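PDB 5J8N: exodeoxyribonuclease III from Methanosarcina mazei, which probably cleaves DNA at abasic sites and trims duplex DNA from its 3' ends, as a magnesium-dependent nuclease of the AP/ExoA repair family. Local coordinates for residues H3-L14 with R30-V41; W219-S227 with D247-L255. The protein carries 3 engineered substitutions. All coordinates share one frame; numbering follows the deposited sequence. Where two conformers were deposited one is given.

Contact 1: residues H3-L14 with R30-V41. With MG (magnesium ion), chain B.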
# COMPACT_ATOMS: atom_id res chain seq x y z
N HIS A 3 18.24 -0.16 -10.46
CA HIS A 3 17.75 -0.67 -9.18
C HIS A 3 16.70 0.19 -8.56
O HIS A 3 16.86 1.41 -8.58
CB HIS A 3 18.88 -0.77 -8.16
CG HIS A 3 19.94 -1.74 -8.53
ND1 HIS A 3 19.81 -3.09 -8.31
CD2 HIS A 3 21.13 -1.57 -9.16
CE1 HIS A 3 20.89 -3.71 -8.75
NE2 HIS A 3 21.70 -2.81 -9.28
N TYR A 4 15.66 -0.42 -7.98
CA TYR A 4 14.67 0.34 -7.24
C TYR A 4 14.45 -0.31 -5.89
O TYR A 4 14.06 -1.49 -5.82
CB TYR A 4 13.32 0.38 -7.97
CG TYR A 4 13.32 1.03 -9.32
CD1 TYR A 4 13.75 0.35 -10.44
CD2 TYR A 4 12.76 2.30 -9.49
CE1 TYR A 4 13.68 0.93 -11.69
CE2 TYR A 4 12.69 2.88 -10.75
CZ TYR A 4 13.15 2.18 -11.83
OH TYR A 4 13.07 2.74 -13.09
N ASN A 5 14.67 0.42 -4.81
CA ASN A 5 14.31 -0.07 -3.50
C ASN A 5 13.07 0.73 -3.05
O ASN A 5 13.16 1.96 -2.87
CB ASN A 5 15.48 0.12 -2.56
CG ASN A 5 15.28 -0.58 -1.23
OD1 ASN A 5 14.21 -1.12 -0.94
ND2 ASN A 5 16.31 -0.54 -0.40
N LEU A 6 11.94 0.07 -2.96
CA LEU A 6 10.68 0.68 -2.67
C LEU A 6 10.19 0.35 -1.26
O LEU A 6 10.28 -0.81 -0.82
CB LEU A 6 9.63 0.22 -3.69
CG LEU A 6 8.20 0.74 -3.50
CD1 LEU A 6 7.55 0.92 -4.91
CD2 LEU A 6 7.41 -0.14 -2.64
N ILE A 7 9.65 1.35 -0.55
CA ILE A 7 9.03 1.10 0.75
C ILE A 7 7.66 1.75 0.72
O ILE A 7 7.45 2.78 0.05
CB ILE A 7 9.93 1.62 1.88
CG1 ILE A 7 9.42 1.19 3.28
CG2 ILE A 7 10.10 3.18 1.84
CD1 ILE A 7 10.50 1.36 4.36
N SER A 8 6.69 1.14 1.38
CA SER A 8 5.30 1.51 1.40
C SER A 8 4.81 1.48 2.82
O SER A 8 5.08 0.49 3.54
CB SER A 8 4.53 0.54 0.53
OG SER A 8 3.10 0.78 0.56
N TRP A 9 4.10 2.51 3.26
CA TRP A 9 3.77 2.62 4.65
C TRP A 9 2.45 3.33 4.86
O TRP A 9 2.32 4.50 4.46
CB TRP A 9 4.90 3.40 5.40
CG TRP A 9 4.81 3.34 6.91
CD1 TRP A 9 4.07 2.48 7.70
CD2 TRP A 9 5.55 4.17 7.82
NE1 TRP A 9 4.33 2.72 9.07
CE2 TRP A 9 5.25 3.75 9.14
CE3 TRP A 9 6.48 5.19 7.62
CZ2 TRP A 9 5.79 4.37 10.26
CZ3 TRP A 9 7.05 5.79 8.73
CH2 TRP A 9 6.69 5.38 10.05
N ASN A 10 1.50 2.69 5.55
CA ASN A 10 0.31 3.41 6.03
C ASN A 10 0.70 4.10 7.34
O ASN A 10 1.04 3.40 8.33
CB ASN A 10 -0.86 2.45 6.25
CG ASN A 10 -2.06 3.13 6.87
OD1 ASN A 10 -1.92 4.02 7.72
ND2 ASN A 10 -3.28 2.72 6.44
N VAL A 11 0.73 5.43 7.29
CA VAL A 11 1.27 6.23 8.37
C VAL A 11 0.24 6.64 9.40
O VAL A 11 0.59 7.21 10.44
CB VAL A 11 1.96 7.49 7.83
CG1 VAL A 11 3.26 7.09 7.08
CG2 VAL A 11 1.09 8.34 6.95
N ASN A 12 -1.04 6.38 9.11
CA ASN A 12 -2.14 6.69 10.06
C ASN A 12 -2.17 8.17 10.46
O ASN A 12 -2.50 8.54 11.58
CB ASN A 12 -2.11 5.78 11.33
CG ASN A 12 -3.51 5.60 11.95
OD1 ASN A 12 -4.54 5.46 11.23
ND2 ASN A 12 -3.52 5.46 13.26
N GLY A 13 -1.94 9.02 9.45
CA GLY A 13 -1.86 10.45 9.59
C GLY A 13 -0.44 10.97 9.37
O GLY A 13 0.48 10.74 10.21
N LEU A 14 -0.22 11.67 8.26
CA LEU A 14 1.13 12.06 7.88
C LEU A 14 1.70 13.12 8.77
O LEU A 14 2.87 13.04 9.16
CB LEU A 14 1.12 12.54 6.40
CG LEU A 14 2.51 12.91 5.88
CD1 LEU A 14 3.48 11.72 5.95
CD2 LEU A 14 2.33 13.40 4.43
N ARG A 30 17.58 6.26 1.81
CA ARG A 30 17.78 4.82 1.66
C ARG A 30 16.91 4.26 0.53
O ARG A 30 17.33 3.31 -0.18
CB ARG A 30 17.43 4.15 3.00
CG ARG A 30 17.76 2.67 3.10
CD ARG A 30 17.64 2.19 4.57
NE ARG A 30 17.97 0.77 4.58
CZ ARG A 30 18.39 0.10 5.65
NH1 ARG A 30 18.47 0.70 6.83
NH2 ARG A 30 18.71 -1.19 5.55
N PHE A 31 15.72 4.83 0.29
CA PHE A 31 14.75 4.23 -0.64
C PHE A 31 14.60 5.07 -1.89
O PHE A 31 14.53 6.31 -1.83
CB PHE A 31 13.41 4.04 0.09
CG PHE A 31 13.56 3.05 1.20
CD1 PHE A 31 13.59 1.69 0.90
CD2 PHE A 31 13.78 3.46 2.51
CE1 PHE A 31 13.80 0.72 1.90
CE2 PHE A 31 13.99 2.47 3.52
CZ PHE A 31 14.00 1.12 3.20
N ASP A 32 14.52 4.40 -3.04
CA ASP A 32 14.28 5.08 -4.30
C ASP A 32 12.85 5.60 -4.43
O ASP A 32 12.62 6.61 -5.06
CB ASP A 32 14.59 4.16 -5.48
CG ASP A 32 16.03 3.72 -5.48
OD1 ASP A 32 16.88 4.53 -5.88
OD2 ASP A 32 16.34 2.61 -5.04
N ILE A 33 11.92 4.87 -3.84
CA ILE A 33 10.52 5.24 -3.84
C ILE A 33 9.97 5.01 -2.48
O ILE A 33 10.22 3.97 -1.87
CB ILE A 33 9.74 4.41 -4.89
CG1 ILE A 33 10.33 4.59 -6.29
CG2 ILE A 33 8.23 4.79 -4.85
CD1 ILE A 33 9.67 3.65 -7.35
N VAL A 34 9.26 6.02 -1.96
CA VAL A 34 8.59 5.91 -0.64
C VAL A 34 7.11 6.24 -0.89
O VAL A 34 6.79 7.35 -1.32
CB VAL A 34 9.19 6.93 0.35
CG1 VAL A 34 8.43 6.87 1.71
CG2 VAL A 34 10.69 6.68 0.57
N CYS A 35 6.28 5.26 -0.64
CA CYS A 35 4.82 5.42 -0.77
C CYS A 35 4.21 5.50 0.61
O CYS A 35 4.50 4.64 1.46
CB CYS A 35 4.18 4.26 -1.55
SG CYS A 35 4.67 4.25 -3.29
N VAL A 36 3.31 6.45 0.83
CA VAL A 36 2.58 6.56 2.10
C VAL A 36 1.09 6.47 1.81
O VAL A 36 0.57 6.97 0.78
CB VAL A 36 2.93 7.85 2.87
CG1 VAL A 36 4.40 7.78 3.37
CG2 VAL A 36 2.65 9.12 2.09
N GLN A 37 0.39 5.81 2.73
CA GLN A 37 -1.09 5.76 2.70
C GLN A 37 -1.66 6.32 3.97
O GLN A 37 -1.08 6.30 5.06
CB GLN A 37 -1.62 4.34 2.49
CG GLN A 37 -1.04 3.70 1.23
CD GLN A 37 0.25 2.97 1.52
OE1 GLN A 37 0.42 2.40 2.60
NE2 GLN A 37 1.16 2.94 0.56
N GLU A 38 -2.88 6.82 3.81
CA GLU A 38 -3.66 7.43 4.87
C GLU A 38 -2.92 8.63 5.46
O GLU A 38 -2.61 8.73 6.64
CB GLU A 38 -4.10 6.46 5.98
CG GLU A 38 -5.28 7.08 6.75
CD GLU A 38 -5.79 6.27 7.86
OE1 GLU A 38 -5.08 5.38 8.37
OE2 GLU A 38 -6.91 6.58 8.32
N THR A 39 -2.73 9.62 4.60
CA THR A 39 -2.05 10.84 4.99
C THR A 39 -2.93 11.68 5.88
O THR A 39 -2.45 12.48 6.70
CB THR A 39 -1.64 11.69 3.77
OG1 THR A 39 -2.85 12.11 3.10
CG2 THR A 39 -0.75 10.87 2.83
N LYS A 40 -4.24 11.60 5.70
CA LYS A 40 -5.25 12.43 6.37
C LYS A 40 -5.05 13.93 6.07
O LYS A 40 -5.55 14.79 6.81
CB LYS A 40 -5.25 12.19 7.91
CG LYS A 40 -5.53 10.75 8.31
CD LYS A 40 -5.61 10.62 9.85
CE LYS A 40 -5.80 9.18 10.21
NZ LYS A 40 -5.86 8.96 11.72
N VAL A 41 -4.38 14.23 4.95
CA VAL A 41 -4.10 15.60 4.53
C VAL A 41 -5.31 16.15 3.79
O VAL A 41 -5.76 15.52 2.80
CB VAL A 41 -2.87 15.63 3.59
CG1 VAL A 41 -2.80 16.96 2.86
CG2 VAL A 41 -1.58 15.32 4.40
MG MG B . -5.42 4.11 9.94
O HOH W 1 18.82 3.28 -7.59
O HOH W 2 18.97 1.09 0.23
O HOH W 3 17.67 -0.88 2.23
O HOH W 4 1.41 -0.07 3.10
O HOH W 5 -3.51 3.27 9.76
O HOH W 6 -7.23 6.58 12.51
O HOH W 7 -7.28 4.94 10.28
O HOH W 8 -5.77 2.76 11.39
O HOH W 9 -6.19 2.81 8.42

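Contact 2: residues W219-S227 with D247-L255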
# COMPACT_ATOMS: atom_id res chain seq x y z
N TRP A 219 -1.62 -8.50 12.01
CA TRP A 219 -2.24 -8.88 10.73
C TRP A 219 -1.32 -8.41 9.64
O TRP A 219 -0.78 -7.31 9.77
CB TRP A 219 -3.60 -8.18 10.55
CG TRP A 219 -4.68 -8.43 11.54
CD1 TRP A 219 -4.61 -8.34 12.91
CD2 TRP A 219 -6.05 -8.67 11.22
NE1 TRP A 219 -5.86 -8.57 13.46
CE2 TRP A 219 -6.76 -8.76 12.43
CE3 TRP A 219 -6.74 -8.84 10.00
CZ2 TRP A 219 -8.14 -8.99 12.48
CZ3 TRP A 219 -8.15 -9.07 10.05
CH2 TRP A 219 -8.81 -9.14 11.29
N ARG A 220 -1.20 -9.15 8.54
CA ARG A 220 -0.51 -8.64 7.35
C ARG A 220 -1.55 -8.02 6.43
O ARG A 220 -2.29 -8.73 5.73
CB ARG A 220 0.27 -9.75 6.66
CG ARG A 220 1.29 -9.18 5.67
CD ARG A 220 2.28 -10.26 5.18
NE ARG A 220 1.59 -11.33 4.42
CZ ARG A 220 1.57 -11.44 3.09
NH1 ARG A 220 0.89 -12.45 2.51
NH2 ARG A 220 2.26 -10.61 2.29
N LEU A 221 -1.65 -6.70 6.50
CA LEU A 221 -2.60 -5.91 5.70
C LEU A 221 -1.95 -5.19 4.55
O LEU A 221 -2.66 -4.68 3.68
CB LEU A 221 -3.29 -4.85 6.58
CG LEU A 221 -3.99 -5.43 7.83
CD1 LEU A 221 -4.66 -4.31 8.59
CD2 LEU A 221 -5.06 -6.46 7.39
N ASP A 222 -0.61 -5.10 4.58
CA ASP A 222 0.13 -4.27 3.62
C ASP A 222 0.94 -5.18 2.75
O ASP A 222 1.61 -6.11 3.24
CB ASP A 222 1.03 -3.28 4.38
CG ASP A 222 0.21 -2.42 5.28
OD1 ASP A 222 -0.37 -1.42 4.78
OD2 ASP A 222 0.07 -2.76 6.47
N TYR A 223 0.95 -4.89 1.44
CA TYR A 223 1.51 -5.80 0.44
C TYR A 223 2.19 -5.01 -0.67
O TYR A 223 1.87 -3.83 -0.88
CB TYR A 223 0.40 -6.63 -0.21
CG TYR A 223 -0.47 -7.48 0.69
CD1 TYR A 223 -1.47 -6.90 1.48
CD2 TYR A 223 -0.35 -8.87 0.66
CE1 TYR A 223 -2.30 -7.68 2.28
CE2 TYR A 223 -1.18 -9.68 1.48
CZ TYR A 223 -2.17 -9.05 2.24
OH TYR A 223 -3.01 -9.86 2.98
N VAL A 224 3.08 -5.69 -1.37
CA VAL A 224 3.45 -5.18 -2.70
C VAL A 224 3.21 -6.33 -3.65
O VAL A 224 3.77 -7.42 -3.51
CB VAL A 224 4.90 -4.65 -2.81
CG1 VAL A 224 5.10 -4.01 -4.17
CG2 VAL A 224 5.23 -3.66 -1.68
N PHE A 225 2.35 -6.12 -4.63
CA PHE A 225 2.06 -7.08 -5.68
C PHE A 225 2.78 -6.72 -6.95
O PHE A 225 3.02 -5.52 -7.21
CB PHE A 225 0.57 -7.14 -5.98
CG PHE A 225 -0.28 -7.36 -4.76
CD1 PHE A 225 -0.44 -8.64 -4.23
CD2 PHE A 225 -0.89 -6.30 -4.17
CE1 PHE A 225 -1.25 -8.84 -3.08
CE2 PHE A 225 -1.71 -6.48 -3.03
CZ PHE A 225 -1.86 -7.76 -2.48
N VAL A 226 3.16 -7.71 -7.71
CA VAL A 226 3.71 -7.44 -9.07
C VAL A 226 2.98 -8.30 -10.07
O VAL A 226 2.57 -9.43 -9.79
CB VAL A 226 5.23 -7.68 -9.16
CG1 VAL A 226 5.98 -6.71 -8.19
CG2 VAL A 226 5.62 -9.16 -8.91
N SER A 227 2.80 -7.76 -11.27
CA SER A 227 2.36 -8.62 -12.37
C SER A 227 3.42 -9.68 -12.64
O SER A 227 4.62 -9.49 -12.39
CB SER A 227 2.10 -7.78 -13.62
OG SER A 227 3.20 -6.90 -13.86
N ASP A 247 0.18 2.47 13.46
CA ASP A 247 -0.31 1.12 13.75
C ASP A 247 0.13 0.11 12.72
O ASP A 247 0.14 -1.06 13.02
CB ASP A 247 -1.86 1.09 13.93
CG ASP A 247 -2.66 1.72 12.79
OD1 ASP A 247 -2.14 2.48 11.94
OD2 ASP A 247 -3.89 1.43 12.77
N HIS A 248 0.47 0.56 11.50
CA HIS A 248 1.11 -0.30 10.50
C HIS A 248 2.62 -0.11 10.55
O HIS A 248 3.10 0.97 10.96
CB HIS A 248 0.69 0.04 9.08
CG HIS A 248 -0.77 -0.13 8.80
ND1 HIS A 248 -1.24 -1.07 7.91
CD2 HIS A 248 -1.84 0.56 9.25
CE1 HIS A 248 -2.56 -0.95 7.82
NE2 HIS A 248 -2.94 0.01 8.64
N CYS A 249 3.36 -1.12 10.09
CA CYS A 249 4.77 -0.90 9.74
C CYS A 249 4.92 -0.94 8.25
O CYS A 249 4.03 -1.41 7.53
CB CYS A 249 5.69 -1.95 10.42
SG CYS A 249 5.58 -3.61 9.71
N PRO A 250 6.04 -0.49 7.72
CA PRO A 250 6.23 -0.51 6.26
C PRO A 250 6.46 -1.90 5.72
O PRO A 250 6.87 -2.81 6.46
CB PRO A 250 7.51 0.35 6.04
CG PRO A 250 7.66 1.16 7.33
CD PRO A 250 7.13 0.24 8.41
N VAL A 251 6.26 -2.01 4.42
CA VAL A 251 6.66 -3.15 3.62
C VAL A 251 7.41 -2.67 2.41
O VAL A 251 7.42 -1.47 2.11
CB VAL A 251 5.39 -4.01 3.20
CG1 VAL A 251 4.65 -4.52 4.42
CG2 VAL A 251 4.44 -3.21 2.31
N GLY A 252 8.12 -3.55 1.73
CA GLY A 252 8.86 -3.06 0.58
C GLY A 252 9.30 -4.14 -0.36
O GLY A 252 9.13 -5.32 -0.09
N LEU A 253 9.91 -3.71 -1.43
CA LEU A 253 10.60 -4.70 -2.26
C LEU A 253 11.67 -4.05 -3.08
O LEU A 253 11.75 -2.79 -3.16
CB LEU A 253 9.67 -5.51 -3.15
CG LEU A 253 8.83 -4.75 -4.17
CD1 LEU A 253 9.67 -4.08 -5.26
CD2 LEU A 253 7.89 -5.76 -4.86
N GLU A 254 12.54 -4.88 -3.64
CA GLU A 254 13.62 -4.42 -4.47
C GLU A 254 13.47 -5.00 -5.85
O GLU A 254 13.24 -6.20 -5.96
CB GLU A 254 14.98 -4.81 -3.92
CG GLU A 254 15.29 -4.01 -2.68
CD GLU A 254 16.68 -4.29 -2.21
OE1 GLU A 254 16.80 -5.22 -1.40
OE2 GLU A 254 17.64 -3.64 -2.69
N LEU A 255 13.62 -4.12 -6.84
CA LEU A 255 13.58 -4.51 -8.26
C LEU A 255 14.89 -4.21 -8.93
O LEU A 255 15.57 -3.25 -8.61
CB LEU A 255 12.49 -3.75 -9.02
CG LEU A 255 11.07 -3.98 -8.51
CD1 LEU A 255 10.19 -2.84 -8.96
CD2 LEU A 255 10.52 -5.29 -9.03

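Contact 1: residues H3-L14 with R30-V41
N12 and E38 meet through a magnesium ion, which N12 OD1 binds at 2.1 Å and E38 OE1 at 2.0 Å. The two side chains lie alongside each other and point the same way, amide and carboxylate planes 51° apart; four waters complete the octahedral shell. E38 reaches the ion with an extended chain, its CG anti to the backbone N. One of the waters donates to N10 OD1, a second-shell contact, and another to OE2, the carboxylate oxygen of E38 that does not bind the metal. N10 OD1 also accepts from N12 N, an Asx turn that shapes the loop carrying N12, while N10 ND2 is bonded to D151.

Behind the metal, backbone bonds G13 N to E38 O and L14 N to T39 O join the start of helix 14-18, with G13 at its N-cap position, to the loop after strand 33-37. Strands 3-10 and 33-37 are parallel, their axes 16° apart, and are joined by alternating bonds such as C35 N to I7 O (2.8 Å). On the face bearing S8, bent Q37 (chi2 89°) gives NE2 to S8 OG at 2.9 Å, and the same NE2 also donates to N109 OD1. On the other face, I7 CG2 lies over the F31 ring, 3.9 Å from its centroid. At the far end, D32 OD2 accepts from N5 N at 2.8 Å.

With one neutral and one anionic protein ligand, the ion probably keeps net positive charge and its bound waters should be polarised, as suits a magnesium-dependent phosphodiesterase.

Contact 2: residues W219-S227 with D247-L255
L221 sets its CD1 methyl 4.0 Å from H248 CE1, the two side chains crossing at about a right angle. One residue on, D222 makes the polar link of the contact: H248 ND1 donates to D222 OD2 at 2.6 Å, with an N-H...O angle of 173°. The oxygen uses its syn lone pair and lies almost in the imidazole plane, at the ring edge, although carboxylate and ring are turned 74° from each other. D222 has CG anti to its own carbonyl carbon, which, with CB of each residue pointing toward the other segment, helps bring carboxylate and ring together. S204 OG is a second partner of D222 OD2 and so steadies the carboxylate, whose straight bond to ND1 in turn limits rotation of the imidazole. D222 also packs through its CB, 3.8 Å from V251 CG1.

This is the interior between the two sheets of the DNase I-like beta-sandwich: strands 222-227 and 251-255 belong to different sheets, and the axes of these short strands pass 6.6 Å apart at 26°, meeting through side chains. The His-Asp pair at its edge is the one predicted to serve catalysis, H248 as proton acceptor, and H248 also touches N10 and D151.

Y223 points its CB away from the other segment, and its hydroxyl is bonded to T154 O. V224 faces inward again: the V224 and V251 side chains slide past each other in opposite directions, CG2 to CG2 at 4.1 Å. Further along, V226 faces L253, a leucine deposited in two conformers, so the detail of its methyl contacts is doubtful.

From the N terminus, contact 1 closes first: strand 3-10 runs out, helices 14-18 and 22-27 carry the chain back, and strand 33-37 lies down parallel to it. Contact 2 opens only much later, when strand 222-227 is followed by strand 234-239 and the chain returns as 251-256. The two loops are therefore in series, neither enclosing nor crossing the other. They meet in space because 251-256 pairs antiparallel with 3-10, S8 N lying 2.8 Å from V251 O. Contact 1 thus joins neighbours within one sheet, contact 2 joins that sheet to the other, and N12 packs on D247 where both end at the metal site.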